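Local atomic coordinates of large component of pyocin AP41 (Pseudomonas aeruginosa, PDB entry 4UHQ), a protein that is a bacteriocin whose nuclease domain, the part present here, probably cuts DNA as a metal-binding endonuclease of the HNH type. Residues N16-A21 against L114-P119. Sequence-based numbering, arbitrary orientation.
Sequences NWLAGA and LVIVTP
A21 and V117 bring their CA atoms within 4.2 Å, where the loop segment 16-21 meets the end of strand 114-117, and one backbone hydrogen bond joins the two segments just beyond this point, from T118 N to A21 O (3.0 Å, N-H...O angle 154°). V117 CA lies 3.3 Å from the same A21 O, so a weaker CA-H...O contact from the last strand residue supplements the bond from T118. The methyl of A21 rests against I116 O, with CB 3.6 Å away.

I116 points its side chain at the loop and divides its branches between two partners. CG1 meets CZ3 at the six-membered end of the W17 indole at 3.8 Å, approaching the ring obliquely; CG2, anti to the backbone N (CG1 at chi1 -54°), touches L18 CD2. L18 also covers one face of the indole, its CG 3.6 Å above the plane and over the centre of the ring, and the far ends of both side chains press on I116. F52 of helix 45-57 and I96 of strand 95-98 also touch this isoleucine.

Strands 95-98 and 114-117 with helix 119-132 form the ββα-metal core of the HNH nucleases, and the nickel ion, bound by H97, H122 and H126, lies about 6 Å from the side chain of V117. V117 is directed away from the loop overall, though its CB still meets A21 O, and its side chain touches H97 and H122. T118 caps the helix, OG1 bonding to R121 N and also to E86.

At the start of 16-21, N16 OD1 accepts from L18 N (3.1 Å) in an Asx turn, within the type I turn from N16 to A19. W17 NE1 hydrogen-bonds to A62 O.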
# COMPACT_ATOMS: atom_id res chain seq x y z
N ASN A 16 -12.91 0.19 -8.12
CA ASN A 16 -11.57 -0.32 -8.34
C ASN A 16 -10.60 0.34 -7.41
O ASN A 16 -10.21 1.46 -7.63
CB ASN A 16 -11.18 -0.12 -9.81
CG ASN A 16 -9.83 -0.72 -10.14
OD1 ASN A 16 -9.01 -0.96 -9.24
ND2 ASN A 16 -9.58 -0.94 -11.43
N TRP A 17 -10.20 -0.36 -6.36
CA TRP A 17 -9.50 0.30 -5.29
C TRP A 17 -8.07 0.68 -5.63
O TRP A 17 -7.49 1.47 -4.89
CB TRP A 17 -9.52 -0.55 -4.00
CG TRP A 17 -8.61 -1.73 -3.94
CD1 TRP A 17 -8.77 -2.90 -4.59
CD2 TRP A 17 -7.39 -1.87 -3.15
NE1 TRP A 17 -7.75 -3.78 -4.28
CE2 TRP A 17 -6.90 -3.16 -3.40
CE3 TRP A 17 -6.70 -1.04 -2.26
CZ2 TRP A 17 -5.75 -3.67 -2.79
CZ3 TRP A 17 -5.54 -1.54 -1.63
CH2 TRP A 17 -5.08 -2.84 -1.92
N LEU A 18 -7.52 0.15 -6.73
CA LEU A 18 -6.13 0.49 -7.07
C LEU A 18 -6.02 1.43 -8.26
O LEU A 18 -4.90 1.81 -8.63
CB LEU A 18 -5.33 -0.79 -7.36
CG LEU A 18 -5.10 -1.67 -6.16
CD1 LEU A 18 -4.45 -2.96 -6.70
CD2 LEU A 18 -4.19 -0.99 -5.19
N ALA A 19 -7.14 1.79 -8.88
CA ALA A 19 -7.08 2.60 -10.09
C ALA A 19 -6.37 3.93 -9.85
O ALA A 19 -5.64 4.44 -10.72
CB ALA A 19 -8.50 2.83 -10.63
N GLY A 20 -6.57 4.49 -8.67
CA GLY A 20 -6.00 5.80 -8.39
C GLY A 20 -4.57 5.77 -7.89
O GLY A 20 -4.03 6.84 -7.55
N ALA A 21 -3.95 4.59 -7.88
CA ALA A 21 -2.61 4.45 -7.30
C ALA A 21 -1.57 5.18 -8.12
O ALA A 21 -0.49 5.50 -7.56
CB ALA A 21 -2.22 2.92 -7.12
N LEU A 114 -1.13 5.09 5.63
CA LEU A 114 -0.67 4.33 4.44
C LEU A 114 -1.54 4.61 3.22
O LEU A 114 -2.77 4.76 3.36
CB LEU A 114 -0.71 2.81 4.67
CG LEU A 114 0.02 2.38 5.92
CD1 LEU A 114 -0.09 0.86 6.07
CD2 LEU A 114 1.49 2.80 5.92
N VAL A 115 -0.90 4.67 2.06
CA VAL A 115 -1.64 4.59 0.79
C VAL A 115 -0.94 3.60 -0.10
O VAL A 115 0.23 3.24 0.12
CB VAL A 115 -1.73 5.95 0.08
CG1 VAL A 115 -2.64 6.91 0.84
CG2 VAL A 115 -0.30 6.57 -0.13
N ILE A 116 -1.65 3.14 -1.14
CA ILE A 116 -0.98 2.37 -2.20
C ILE A 116 -0.74 3.28 -3.38
O ILE A 116 -1.61 4.09 -3.74
CB ILE A 116 -1.80 1.15 -2.68
CG1 ILE A 116 -2.19 0.24 -1.51
CG2 ILE A 116 -1.00 0.36 -3.72
CD1 ILE A 116 -1.00 -0.22 -0.62
N VAL A 117 0.48 3.21 -3.92
CA VAL A 117 0.94 4.02 -5.04
C VAL A 117 1.74 3.15 -5.99
O VAL A 117 2.29 2.10 -5.61
CB VAL A 117 1.83 5.20 -4.59
CG1 VAL A 117 0.97 6.31 -3.99
CG2 VAL A 117 2.87 4.68 -3.56
N THR A 118 1.80 3.54 -7.25
CA THR A 118 2.73 2.87 -8.17
C THR A 118 4.16 3.33 -7.87
O THR A 118 4.36 4.37 -7.23
CB THR A 118 2.44 3.16 -9.64
OG1 THR A 118 2.53 4.57 -9.85
CG2 THR A 118 1.07 2.70 -9.97
N PRO A 119 5.16 2.60 -8.32
CA PRO A 119 6.53 3.08 -8.09
C PRO A 119 6.76 4.47 -8.66
O PRO A 119 7.45 5.33 -8.00
CB PRO A 119 7.39 2.05 -8.79
CG PRO A 119 6.57 0.77 -8.71
CD PRO A 119 5.15 1.22 -8.87